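Local coordinates for protein acinetobacter secreted protease CpaA (Acinetobacter nosocomialis M2, PDB 6O38) that probably cleaves host proteins as a zinc-dependent metalloprotease, secreted by the type II pathway with the help of its chaperone CpaB, at residues T65-L69 and E70-I74; V119-D123 and D124-Q128; Q192-N195 and V196-G200; T293-A296 and I297-M301; V402-T405 and N406-A409. All coordinates share one frame; numbering follows the deposited sequence.

Interaction 1 (T65-L69 and E70-I74); sequences TNIPL and EVLKI
Leu69 and Glu70, neighbours at the joint between the two segments, turn their carbonyl oxygens to the same group and share the single hydroxyl of Thr62, while the carbonyl of that threonine pairs with Thr65 OG1. Thr65 OG1 also takes a weak bond from the Ile67 N-H (N to OG1 3.3 Å, N-H...O 165°), the i to i+2 link of an ST turn. It can do so because OG1 sits between the threonine's own N and carbonyl carbon (chi1 70°). Beyond this turn the loop carries its apolar side chains back over the strand that follows. Ile67 and Leu72 reach for each other tip to tip, with both branches engaged: Ile67 CD1 lies 3.6 Å from Leu72 CD1, while Ile67 CG2 meets Leu72 CD2 at 3.9 Å. Leu69 joins more loosely, its CD1 4.3 Å from Leu72 CD2. The loop joins strands 58-61 and 71-74 of a StcE-type beta-sandwich domain, where 71-74 is the last strand of a small three-stranded sheet. At the bend the Glu70 chain leads the other way, extended beyond CG, and its OE1 is hydrogen-bonded to Asn96 N of the chaperone CpaB, with long, weak ion pairs to Arg97 and Lys147 of that chain. One short stretch therefore has two chemistries: methyl groups packed against one another and against Trp174 of strand 172-178, and a carboxylate turned to basic groups of CpaB that would probably favour its charged form.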
loop_
_atom_site.group_PDB
_atom_site.type_symbol
_atom_site.label_atom_id
_atom_site.label_comp_id
_atom_site.label_asym_id
_atom_site.label_seq_id
_atom_site.Cartn_x
_atom_site.Cartn_y
_atom_site.Cartn_z
ATOM N N THR A 65 -4.225 -23.875 1.345
ATOM C CA THR A 65 -5.535 -24.186 1.898
ATOM C C THR A 65 -6.613 -23.544 1.030
ATOM O O THR A 65 -6.327 -22.917 0.007
ATOM C CB THR A 65 -5.650 -23.705 3.348
ATOM O OG1 THR A 65 -5.681 -22.272 3.376
ATOM C CG2 THR A 65 -4.466 -24.192 4.168
ATOM N N ASN A 66 -7.868 -23.705 1.448
ATOM C CA ASN A 66 -8.998 -23.079 0.776
ATOM C C ASN A 66 -9.493 -21.840 1.513
ATOM O O ASN A 66 -10.608 -21.375 1.255
ATOM C CB ASN A 66 -10.139 -24.084 0.601
ATOM C CG ASN A 66 -10.774 -24.484 1.919
ATOM O OD1 ASN A 66 -10.100 -24.567 2.946
ATOM N ND2 ASN A 66 -12.078 -24.733 1.895
ATOM N N ILE A 67 -8.688 -21.300 2.421
ATOM C CA ILE A 67 -9.046 -20.108 3.181
ATOM C C ILE A 67 -8.566 -18.886 2.395
ATOM O O ILE A 67 -7.355 -18.764 2.155
ATOM C CB ILE A 67 -8.437 -20.133 4.586
ATOM C CG1 ILE A 67 -9.045 -21.276 5.399
ATOM C CG2 ILE A 67 -8.646 -18.798 5.284
ATOM C CD1 ILE A 67 -8.458 -21.427 6.780
ATOM N N PRO A 68 -9.461 -17.986 1.983
ATOM C CA PRO A 68 -9.031 -16.830 1.175
ATOM C C PRO A 68 -8.155 -15.836 1.924
ATOM O O PRO A 68 -7.596 -14.937 1.283
ATOM C CB PRO A 68 -10.358 -16.182 0.753
ATOM C CG PRO A 68 -11.390 -17.259 0.925
ATOM C CD PRO A 68 -10.925 -18.066 2.097
ATOM N N LEU A 69 -8.023 -15.957 3.241
ATOM C CA LEU A 69 -7.141 -15.075 3.989
ATOM C C LEU A 69 -5.688 -15.488 3.788
ATOM O O LEU A 69 -5.380 -16.660 3.550
ATOM C CB LEU A 69 -7.493 -15.094 5.477
ATOM C CG LEU A 69 -8.954 -14.808 5.839
ATOM C CD1 LEU A 69 -9.141 -14.783 7.350
ATOM C CD2 LEU A 69 -9.425 -13.503 5.216
ATOM N N GLU A 70 -4.788 -14.509 3.881
ATOM C CA GLU A 70 -3.374 -14.792 3.661
ATOM C C GLU A 70 -2.744 -15.506 4.852
ATOM O O GLU A 70 -1.938 -16.424 4.669
ATOM C CB GLU A 70 -2.617 -13.501 3.348
ATOM C CG GLU A 70 -2.301 -13.322 1.871
ATOM C CD GLU A 70 -1.654 -11.986 1.561
ATOM O OE1 GLU A 70 -1.186 -11.311 2.502
ATOM O OE2 GLU A 70 -1.619 -11.608 0.372
ATOM N N VAL A 71 -3.089 -15.100 6.071
ATOM C CA VAL A 71 -2.507 -15.665 7.283
ATOM C C VAL A 71 -3.620 -15.906 8.294
ATOM O O VAL A 71 -4.560 -15.111 8.400
ATOM C CB VAL A 71 -1.418 -14.741 7.877
ATOM C CG1 VAL A 71 -0.841 -15.333 9.151
ATOM C CG2 VAL A 71 -0.309 -14.488 6.864
ATOM N N LEU A 72 -3.519 -17.012 9.030
ATOM C CA LEU A 72 -4.419 -17.305 10.138
ATOM C C LEU A 72 -3.729 -16.978 11.455
ATOM O O LEU A 72 -2.607 -17.431 11.701
ATOM C CB LEU A 72 -4.855 -18.771 10.135
ATOM C CG LEU A 72 -5.911 -19.222 9.127
ATOM C CD1 LEU A 72 -6.821 -20.262 9.761
ATOM C CD2 LEU A 72 -6.712 -18.045 8.591
ATOM N N LYS A 73 -4.404 -16.201 12.297
ATOM C CA LYS A 73 -3.896 -15.868 13.621
ATOM C C LYS A 73 -4.326 -16.953 14.600
ATOM O O LYS A 73 -5.526 -17.166 14.810
ATOM C CB LYS A 73 -4.406 -14.498 14.067
ATOM C CG LYS A 73 -3.678 -13.914 15.269
ATOM C CD LYS A 73 -4.211 -12.528 15.607
ATOM C CE LYS A 73 -3.306 -11.799 16.590
ATOM N NZ LYS A 73 -3.236 -12.477 17.913
ATOM N N ILE A 74 -3.353 -17.637 15.192
ATOM C CA ILE A 74 -3.608 -18.715 16.141
ATOM C C ILE A 74 -3.387 -18.174 17.547
ATOM O O ILE A 74 -2.289 -17.713 17.877
ATOM C CB ILE A 74 -2.708 -19.930 15.868
ATOM C CG1 ILE A 74 -3.003 -20.517 14.487
ATOM C CG2 ILE A 74 -2.895 -20.982 16.946
ATOM C CD1 ILE A 74 -2.159 -21.726 14.145
#

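Interaction 2 (V119-D123 and D124-Q128); sequences VLIQD and DKWAQ
Gln122 and Lys125 face each other across a two-residue turn and are joined through their backbones. Gln122 N-H reaches Lys125 O at 3.0 Å in a fairly straight bond (163°), coming from above the carbonyl plane, 39° out of it. The return bond, Lys125 N to Gln122 O at 3.3 Å, is weak. Asp123 and Asp124 fill the two corners with the backbone angles of a type I beta turn. The side chains of Gln122 and Lys125 run alongside each other, pointing the same way. One step outward, Trp126 CB packs 3.3 Å from Gln122 O, and Ile121 CG2 touches both Lys125 O and the Trp126 indole, approaching CD1 obliquely at 3.9 Å. On one face of that ring the Gln128 N sits 3.5 Å above the plane, toward the rim. Further out, Val150 and Ser152 pack on the tryptophan, and Asp123 OD1 accepts from Ser149 N, tying the corner to the loop after strand 141-146. The turn follows strand 116-121 of a StcE-type beta-sandwich domain. Across it the bonding is between peptide groups, two bonds of which one is weak, while the charged ends of Asp124 and Lys125 belong to an exposed corner.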
loop_
_atom_site.group_PDB
_atom_site.type_symbol
_atom_site.label_atom_id
_atom_site.label_comp_id
_atom_site.label_asym_id
_atom_site.label_seq_id
_atom_site.Cartn_x
_atom_site.Cartn_y
_atom_site.Cartn_z
ATOM N N VAL A 119 -20.688 -18.980 9.539
ATOM C CA VAL A 119 -22.142 -18.867 9.549
ATOM C C VAL A 119 -22.646 -19.348 8.196
ATOM O O VAL A 119 -22.363 -18.731 7.162
ATOM C CB VAL A 119 -22.597 -17.428 9.837
ATOM C CG1 VAL A 119 -24.108 -17.317 9.716
ATOM C CG2 VAL A 119 -22.141 -17.000 11.223
ATOM N N LEU A 120 -23.397 -20.445 8.201
ATOM C CA LEU A 120 -23.796 -21.137 6.984
ATOM C C LEU A 120 -25.318 -21.165 6.903
ATOM O O LEU A 120 -25.985 -21.594 7.850
ATOM C CB LEU A 120 -23.182 -22.545 6.966
ATOM C CG LEU A 120 -23.450 -23.628 5.919
ATOM C CD1 LEU A 120 -24.471 -24.610 6.449
ATOM C CD2 LEU A 120 -23.867 -23.060 4.563
ATOM N N ILE A 121 -25.857 -20.705 5.775
ATOM C CA ILE A 121 -27.296 -20.623 5.540
ATOM C C ILE A 121 -27.694 -21.679 4.518
ATOM O O ILE A 121 -27.065 -21.796 3.459
ATOM C CB ILE A 121 -27.702 -19.219 5.060
ATOM C CG1 ILE A 121 -27.399 -18.178 6.139
ATOM C CG2 ILE A 121 -29.173 -19.187 4.680
ATOM C CD1 ILE A 121 -27.801 -16.775 5.757
ATOM N N GLN A 122 -28.740 -22.443 4.833
ATOM C CA GLN A 122 -29.238 -23.506 3.972
ATOM C C GLN A 122 -30.736 -23.346 3.742
ATOM O O GLN A 122 -31.406 -22.520 4.368
ATOM C CB GLN A 122 -28.970 -24.890 4.575
ATOM C CG GLN A 122 -27.570 -25.095 5.093
ATOM C CD GLN A 122 -27.359 -26.484 5.662
ATOM O OE1 GLN A 122 -27.944 -26.843 6.686
ATOM N NE2 GLN A 122 -26.527 -27.276 4.997
ATOM N N ASP A 123 -31.252 -24.165 2.818
ATOM C CA ASP A 123 -32.686 -24.185 2.542
ATOM C C ASP A 123 -33.481 -24.496 3.803
ATOM O O ASP A 123 -34.513 -23.867 4.069
ATOM C CB ASP A 123 -32.998 -25.202 1.443
ATOM C CG ASP A 123 -32.787 -24.635 0.049
ATOM O OD1 ASP A 123 -32.723 -23.393 -0.078
ATOM O OD2 ASP A 123 -32.688 -25.423 -0.914
ATOM N N ASP A 124 -33.000 -25.449 4.605
ATOM C CA ASP A 124 -33.684 -25.892 5.812
ATOM C C ASP A 124 -33.265 -25.117 7.054
ATOM O O ASP A 124 -33.923 -25.243 8.093
ATOM C CB ASP A 124 -33.437 -27.392 6.029
ATOM C CG ASP A 124 -31.957 -27.743 6.031
ATOM O OD1 ASP A 124 -31.134 -26.847 5.750
ATOM O OD2 ASP A 124 -31.615 -28.920 6.297
ATOM N N LYS A 125 -32.199 -24.319 6.977
ATOM C CA LYS A 125 -31.759 -23.457 8.079
ATOM C C LYS A 125 -31.599 -22.047 7.517
ATOM O O LYS A 125 -30.509 -21.662 7.080
ATOM C CB LYS A 125 -30.467 -23.965 8.721
ATOM C CG LYS A 125 -30.538 -25.404 9.204
ATOM C CD LYS A 125 -29.257 -25.821 9.901
ATOM C CE LYS A 125 -29.454 -27.097 10.693
ATOM N NZ LYS A 125 -28.241 -27.420 11.484
ATOM N N TRP A 126 -32.681 -21.271 7.544
ATOM C CA TRP A 126 -32.750 -20.018 6.807
ATOM C C TRP A 126 -33.429 -18.952 7.656
ATOM O O TRP A 126 -34.221 -19.256 8.551
ATOM C CB TRP A 126 -33.502 -20.202 5.479
ATOM C CG TRP A 126 -33.695 -18.939 4.691
ATOM C CD1 TRP A 126 -32.847 -18.412 3.762
ATOM C CD2 TRP A 126 -34.811 -18.044 4.768
ATOM N NE1 TRP A 126 -33.366 -17.244 3.255
ATOM C CE2 TRP A 126 -34.571 -16.997 3.858
ATOM C CE3 TRP A 126 -35.989 -18.027 5.521
ATOM C CZ2 TRP A 126 -35.467 -15.943 3.679
ATOM C CZ3 TRP A 126 -36.877 -16.983 5.342
ATOM C CH2 TRP A 126 -36.611 -15.956 4.429
ATOM N N ALA A 127 -33.107 -17.695 7.354
ATOM C CA ALA A 127 -33.756 -16.540 7.955
ATOM C C ALA A 127 -33.656 -15.375 6.983
ATOM O O ALA A 127 -32.673 -15.251 6.248
ATOM C CB ALA A 127 -33.126 -16.167 9.303
ATOM N N GLN A 128 -34.685 -14.524 6.982
ATOM C CA GLN A 128 -34.714 -13.392 6.061
ATOM C C GLN A 128 -33.523 -12.468 6.284
ATOM O O GLN A 128 -32.850 -12.062 5.331
ATOM C CB GLN A 128 -36.027 -12.622 6.217
ATOM C CG GLN A 128 -36.160 -11.402 5.318
ATOM C CD GLN A 128 -36.370 -11.770 3.863
ATOM O OE1 GLN A 128 -37.346 -12.435 3.515
ATOM N NE2 GLN A 128 -35.455 -11.338 3.002
#

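Interaction 3 (Q192-N195 and V196-G200); sequences QKLN and VQQIG
Val196 opens a short, irregular helical turn, reaching to about Ile199, into which the long strand 183-195 runs directly; the contact is the bend where strand becomes helix. In the beta-sandwich part of the protein this turn leads on toward strand 210-215, which pairs parallel with strand 183-195. The valine side chain leads away from the strand, into a cluster with Val221, Phe215 and Phe224. Gln197 follows with its backbone N hydrogen-bonded to Asn219 OD1, and its CG, placed between its own N and carbonyl carbon, comes to 4.1 Å from Asn195 CB. Gln198 is the residue that ties turn to strand. Its N-H bonds to Asn195 O at 2.8 Å (152°), from well above the carbonyl plane, 45° out of it. The last carbonyl of the strand thus accepts from the N-H three residues on. The Gln198 side chain, extended beyond CG, then passes obliquely across Asn195, the two amide planes standing 60° apart, and its OE1 ends near Leu194 CD2. Ile199 turns back toward the strand as well: CG2 lies anti to its own carbonyl carbon, beside the N, and meets Leu194 CD1 at 4.2 Å, a modest apolar touch, while Phe224 also packs on this isoleucine. Gly200 leaves the helix with positive phi, and its N donates to Val196 O at 2.8 Å; Ile199 N reaches the same oxygen in a weak bond, 3.3 Å.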
loop_
_atom_site.group_PDB
_atom_site.type_symbol
_atom_site.label_atom_id
_atom_site.label_comp_id
_atom_site.label_asym_id
_atom_site.label_seq_id
_atom_site.Cartn_x
_atom_site.Cartn_y
_atom_site.Cartn_z
ATOM N N GLN A 192 -19.087 -11.167 -7.359
ATOM C CA GLN A 192 -20.099 -11.599 -8.312
ATOM C C GLN A 192 -19.589 -11.302 -9.716
ATOM O O GLN A 192 -19.412 -10.135 -10.083
ATOM C CB GLN A 192 -21.430 -10.889 -8.068
ATOM C CG GLN A 192 -22.542 -11.348 -8.998
ATOM C CD GLN A 192 -23.773 -10.466 -8.924
ATOM O OE1 GLN A 192 -23.890 -9.614 -8.043
ATOM N NE2 GLN A 192 -24.696 -10.662 -9.859
ATOM N N LYS A 193 -19.350 -12.351 -10.496
ATOM C CA LYS A 193 -18.721 -12.220 -11.802
ATOM C C LYS A 193 -19.789 -12.151 -12.883
ATOM O O LYS A 193 -20.688 -12.998 -12.934
ATOM C CB LYS A 193 -17.763 -13.383 -12.065
ATOM C CG LYS A 193 -16.542 -13.374 -11.160
ATOM C CD LYS A 193 -15.503 -14.387 -11.605
ATOM C CE LYS A 193 -14.286 -14.355 -10.694
ATOM N NZ LYS A 193 -13.286 -15.398 -11.051
ATOM N N LEU A 194 -19.689 -11.141 -13.743
ATOM C CA LEU A 194 -20.612 -10.950 -14.850
ATOM C C LEU A 194 -19.829 -10.750 -16.136
ATOM O O LEU A 194 -18.831 -10.024 -16.160
ATOM C CB LEU A 194 -21.532 -9.743 -14.619
ATOM C CG LEU A 194 -22.539 -9.818 -13.471
ATOM C CD1 LEU A 194 -23.316 -8.514 -13.367
ATOM C CD2 LEU A 194 -23.484 -10.994 -13.666
ATOM N N ASN A 195 -20.285 -11.397 -17.204
ATOM C CA ASN A 195 -19.781 -11.126 -18.540
ATOM C C ASN A 195 -20.625 -10.021 -19.161
ATOM O O ASN A 195 -21.859 -10.090 -19.137
ATOM C CB ASN A 195 -19.818 -12.386 -19.405
ATOM C CG ASN A 195 -18.901 -13.475 -18.885
ATOM O OD1 ASN A 195 -17.800 -13.199 -18.409
ATOM N ND2 ASN A 195 -19.351 -14.721 -18.973
ATOM N N VAL A 196 -19.959 -8.998 -19.700
ATOM C CA VAL A 196 -20.668 -7.827 -20.205
ATOM C C VAL A 196 -21.632 -8.186 -21.329
ATOM O O VAL A 196 -22.592 -7.448 -21.577
ATOM C CB VAL A 196 -19.659 -6.746 -20.647
ATOM C CG1 VAL A 196 -19.033 -7.100 -21.991
ATOM C CG2 VAL A 196 -20.329 -5.383 -20.687
ATOM N N GLN A 197 -21.406 -9.309 -22.016
ATOM C CA GLN A 197 -22.348 -9.761 -23.032
ATOM C C GLN A 197 -23.693 -10.149 -22.433
ATOM O O GLN A 197 -24.707 -10.113 -23.137
ATOM C CB GLN A 197 -21.763 -10.946 -23.806
ATOM C CG GLN A 197 -21.728 -12.247 -23.013
ATOM C CD GLN A 197 -21.064 -13.383 -23.768
ATOM O OE1 GLN A 197 -21.096 -13.430 -24.998
ATOM N NE2 GLN A 197 -20.460 -14.309 -23.031
ATOM N N GLN A 198 -23.723 -10.515 -21.150
ATOM C CA GLN A 198 -24.970 -10.893 -20.498
ATOM C C GLN A 198 -25.825 -9.684 -20.139
ATOM O O GLN A 198 -27.057 -9.782 -20.134
ATOM C CB GLN A 198 -24.672 -11.712 -19.240
ATOM C CG GLN A 198 -23.922 -13.007 -19.509
ATOM C CD GLN A 198 -23.438 -13.677 -18.238
ATOM O OE1 GLN A 198 -23.470 -13.084 -17.160
ATOM N NE2 GLN A 198 -22.981 -14.918 -18.359
ATOM N N ILE A 199 -25.200 -8.544 -19.845
ATOM C CA ILE A 199 -25.914 -7.374 -19.344
ATOM C C ILE A 199 -25.946 -6.224 -20.337
ATOM O O ILE A 199 -26.677 -5.246 -20.102
ATOM C CB ILE A 199 -25.324 -6.888 -18.004
ATOM C CG1 ILE A 199 -23.846 -6.531 -18.175
ATOM C CG2 ILE A 199 -25.487 -7.955 -16.934
ATOM C CD1 ILE A 199 -23.227 -5.897 -16.950
ATOM N N GLY A 200 -25.193 -6.300 -21.431
ATOM C CA GLY A 200 -25.218 -5.236 -22.417
ATOM C C GLY A 200 -24.390 -4.030 -22.001
ATOM O O GLY A 200 -23.408 -4.137 -21.265
#

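Interaction 4 (T293-A296 and I297-M301); sequences TIPA and ILPNM
The Pro295 and Pro299 side chains cross at about a right angle, with Pro295 CG 4.0 Å from Pro299 CD. Between them in sequence comes the Ile297 carbonyl, whose oxygen lies close to the first ring, 3.5 Å from Pro295 CB and 3.6 Å from Pro295 CG. Beyond the rings, the contact is made by apolar side chains four residues apart: Ile294 CG2 meets Leu298 CD2 at 4.3 Å. Leu298 starts off away from the first segment and its end comes back, CG being anti to the carbonyl carbon (chi1 -69°). The chain bends at Ala296 and then, from Leu298 to Asn300, runs in the extended left-handed polyproline II conformation. This is the connection between strands 277-288 and 305-310 in the beta-sandwich part of the chain. Ala296 and Leu298 make backbone hydrogen bonds with Gln320, so the linker runs beside strand 318-320, and Val308 packs on both Ile294 and Leu298. The Ile297 side chain, which leads away from the first segment, packs on Gln320 as well. Within the bend, the CD2 methyl of Leu298 also comes to 4.0 Å from Pro295 O.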
loop_
_atom_site.group_PDB
_atom_site.type_symbol
_atom_site.label_atom_id
_atom_site.label_comp_id
_atom_site.label_asym_id
_atom_site.label_seq_id
_atom_site.Cartn_x
_atom_site.Cartn_y
_atom_site.Cartn_z
ATOM N N THR A 293 11.261 4.452 -25.951
ATOM C CA THR A 293 11.311 5.674 -26.741
ATOM C C THR A 293 10.153 6.596 -26.376
ATOM O O THR A 293 9.006 6.162 -26.247
ATOM C CB THR A 293 11.264 5.343 -28.232
ATOM O OG1 THR A 293 12.323 4.433 -28.550
ATOM C CG2 THR A 293 11.420 6.605 -29.068
ATOM N N ILE A 294 10.463 7.874 -26.213
ATOM C CA ILE A 294 9.491 8.902 -25.856
ATOM C C ILE A 294 9.204 9.729 -27.104
ATOM O O ILE A 294 10.140 10.268 -27.710
ATOM C CB ILE A 294 10.002 9.792 -24.713
ATOM C CG1 ILE A 294 10.248 8.951 -23.458
ATOM C CG2 ILE A 294 9.015 10.912 -24.426
ATOM C CD1 ILE A 294 10.991 9.686 -22.369
ATOM N N PRO A 295 7.950 9.857 -27.525
ATOM C CA PRO A 295 7.645 10.676 -28.700
ATOM C C PRO A 295 7.682 12.161 -28.374
ATOM O O PRO A 295 7.378 12.587 -27.258
ATOM C CB PRO A 295 6.229 10.229 -29.080
ATOM C CG PRO A 295 5.622 9.805 -27.784
ATOM C CD PRO A 295 6.743 9.242 -26.944
ATOM N N ALA A 296 8.072 12.951 -29.379
ATOM C CA ALA A 296 8.141 14.399 -29.195
ATOM C C ALA A 296 6.768 14.979 -28.878
ATOM O O ALA A 296 6.649 15.908 -28.071
ATOM C CB ALA A 296 8.729 15.059 -30.441
ATOM N N ILE A 297 5.723 14.442 -29.500
ATOM C CA ILE A 297 4.344 14.788 -29.184
ATOM C C ILE A 297 3.760 13.619 -28.405
ATOM O O ILE A 297 3.624 12.513 -28.942
ATOM C CB ILE A 297 3.523 15.088 -30.445
ATOM C CG1 ILE A 297 4.139 16.257 -31.217
ATOM C CG2 ILE A 297 2.074 15.382 -30.081
ATOM C CD1 ILE A 297 3.317 16.711 -32.403
ATOM N N LEU A 298 3.420 13.858 -27.140
ATOM C CA LEU A 298 2.922 12.787 -26.293
ATOM C C LEU A 298 1.585 12.274 -26.829
ATOM O O LEU A 298 0.794 13.041 -27.386
ATOM C CB LEU A 298 2.767 13.273 -24.854
ATOM C CG LEU A 298 4.077 13.575 -24.120
ATOM C CD1 LEU A 298 3.807 14.072 -22.708
ATOM C CD2 LEU A 298 4.978 12.349 -24.098
ATOM N N PRO A 299 1.312 10.980 -26.682
ATOM C CA PRO A 299 0.107 10.409 -27.289
ATOM C C PRO A 299 -1.158 10.895 -26.601
ATOM O O PRO A 299 -1.158 11.299 -25.437
ATOM C CB PRO A 299 0.296 8.901 -27.097
ATOM C CG PRO A 299 1.159 8.792 -25.883
ATOM C CD PRO A 299 2.094 9.970 -25.947
ATOM N N ASN A 300 -2.253 10.856 -27.358
ATOM C CA ASN A 300 -3.553 11.219 -26.814
ATOM C C ASN A 300 -3.937 10.261 -25.693
ATOM O O ASN A 300 -3.672 9.057 -25.764
ATOM C CB ASN A 300 -4.613 11.203 -27.914
ATOM C CG ASN A 300 -4.374 12.270 -28.965
ATOM O OD1 ASN A 300 -3.764 13.302 -28.691
ATOM N ND2 ASN A 300 -4.856 12.023 -30.178
HETATM N N MSE A 301 -4.560 10.806 -24.652
HETATM C CA MSE A 301 -4.894 10.030 -23.462
HETATM C C MSE A 301 -5.830 8.865 -23.767
HETATM O O MSE A 301 -6.906 9.050 -24.339
HETATM C CB MSE A 301 -5.527 10.933 -22.401
HETATM C CG MSE A 301 -4.714 12.171 -22.060
HETATM SE SE MSE A 301 -3.024 11.795 -21.164
HETATM C CE MSE A 301 -3.708 11.019 -19.512
#

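Interaction 5 (V402-T405 and N406-A409); sequences VNLT and NLTA
Val402 to Ala409 make two turns of helix 391-411 in the reprolysin-like metallopeptidase domain, and the sides of the helix differ in how firmly they are held. On the packed side, Asn406 lies alongside Val402, pointing the same way, with its ND2 3.8 Å from Val402 CG1. Its backbone N bonds to Val402 O at 3.0 Å, nearly straight (167°). Two side chains here have polar partners further off: Asn406 OD1 accepts from Leu418 N, so the buried amide fastens the helix to strand 416-425, and Thr405 OG1 is turned back to Gly401 O, its chi1 of -54° setting it beside the backbone N. Ala409 N completes this side with a bond to Thr405 O at 2.8 Å. The face carrying Asn403, Leu404 and Leu407 is looser within the helix. Both leucines have CG anti to the backbone N, yet their nearest methyls, Leu404 CD1 and Leu407 CD2, are 4.5 Å apart. The chaperone CpaB covers this face, its Phe144 packing on both leucines and its Arg113 on the partly exposed Asn403, whose carbonyl keeps its helical bond from Leu407 N. Thr408 is back on the packed side: its OG1, also hydrogen-bonded to Arg497 NH1 of the zinc-site helix 496-504, donates to Leu404 O at 2.9 Å, while Thr408 N reaches the same oxygen, also at 2.9 Å, from the opposite face of its carbonyl plane.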
loop_
_atom_site.group_PDB
_atom_site.type_symbol
_atom_site.label_atom_id
_atom_site.label_comp_id
_atom_site.label_asym_id
_atom_site.label_seq_id
_atom_site.Cartn_x
_atom_site.Cartn_y
_atom_site.Cartn_z
ATOM N N VAL A 402 12.949 10.611 0.223
ATOM C CA VAL A 402 12.441 11.534 -0.787
ATOM C C VAL A 402 11.428 10.836 -1.687
ATOM O O VAL A 402 10.358 11.378 -1.982
ATOM C CB VAL A 402 13.604 12.129 -1.603
ATOM C CG1 VAL A 402 13.073 13.043 -2.697
ATOM C CG2 VAL A 402 14.563 12.881 -0.697
ATOM N N ASN A 403 11.754 9.620 -2.135
ATOM C CA ASN A 403 10.857 8.890 -3.026
ATOM C C ASN A 403 9.528 8.580 -2.348
ATOM O O ASN A 403 8.469 8.643 -2.983
ATOM C CB ASN A 403 11.528 7.604 -3.507
ATOM C CG ASN A 403 12.722 7.869 -4.400
ATOM O OD1 ASN A 403 12.751 8.852 -5.140
ATOM N ND2 ASN A 403 13.719 6.994 -4.331
ATOM N N LEU A 404 9.562 8.240 -1.058
ATOM C CA LEU A 404 8.323 7.943 -0.347
ATOM C C LEU A 404 7.478 9.197 -0.165
ATOM O O LEU A 404 6.244 9.135 -0.237
ATOM C CB LEU A 404 8.634 7.300 1.004
ATOM C CG LEU A 404 7.419 6.895 1.840
ATOM C CD1 LEU A 404 6.642 5.789 1.148
ATOM C CD2 LEU A 404 7.848 6.461 3.231
ATOM N N THR A 405 8.119 10.342 0.074
ATOM C CA THR A 405 7.380 11.595 0.185
ATOM C C THR A 405 6.687 11.939 -1.128
ATOM O O THR A 405 5.508 12.312 -1.143
ATOM C CB THR A 405 8.318 12.725 0.612
ATOM O OG1 THR A 405 9.012 12.346 1.806
ATOM C CG2 THR A 405 7.528 13.998 0.875
ATOM N N ASN A 406 7.410 11.822 -2.245
ATOM C CA ASN A 406 6.815 12.122 -3.544
ATOM C C ASN A 406 5.702 11.139 -3.884
ATOM O O ASN A 406 4.704 11.514 -4.511
ATOM C CB ASN A 406 7.887 12.118 -4.632
ATOM C CG ASN A 406 8.863 13.269 -4.492
ATOM O OD1 ASN A 406 8.543 14.301 -3.902
ATOM N ND2 ASN A 406 10.060 13.100 -5.040
ATOM N N LEU A 407 5.856 9.874 -3.484
ATOM C CA LEU A 407 4.790 8.902 -3.700
ATOM C C LEU A 407 3.563 9.237 -2.859
ATOM O O LEU A 407 2.428 9.146 -3.342
ATOM C CB LEU A 407 5.289 7.493 -3.384
ATOM C CG LEU A 407 4.231 6.387 -3.430
ATOM C CD1 LEU A 407 3.729 6.185 -4.851
ATOM C CD2 LEU A 407 4.776 5.088 -2.860
ATOM N N THR A 408 3.774 9.625 -1.599
ATOM C CA THR A 408 2.656 10.016 -0.746
ATOM C C THR A 408 1.965 11.264 -1.280
ATOM O O THR A 408 0.731 11.340 -1.300
ATOM C CB THR A 408 3.147 10.247 0.685
ATOM O OG1 THR A 408 3.765 9.052 1.179
ATOM C CG2 THR A 408 1.989 10.626 1.596
ATOM N N ALA A 409 2.746 12.255 -1.717
ATOM C CA ALA A 409 2.163 13.478 -2.256
ATOM C C ALA A 409 1.367 13.202 -3.525
ATOM O O ALA A 409 0.269 13.739 -3.708
ATOM C CB ALA A 409 3.259 14.508 -2.526
#

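How the interactions relate
The five contacts follow one another along the chain and none touches another. Interactions 1 and 2 belong to separate StcE-type beta-sandwich domains, their nearest atoms about 12 Å apart, and interaction 3 comes equally near interaction 1. Interaction 4 lies beyond the chain's centre from interaction 1, with centres 45 Å apart, and is the neighbour of interaction 5 at about 17 Å between nearest atoms. Interaction 5 alone sits in the protease domain: the side chain of Thr405 is about 13 Å from the zinc ion held by His498, His502 and His508. CpaB touches interactions 1 and 5, about 18 Å apart at their nearest atoms, so the chaperone contacts both a beta-sandwich domain and the protease domain.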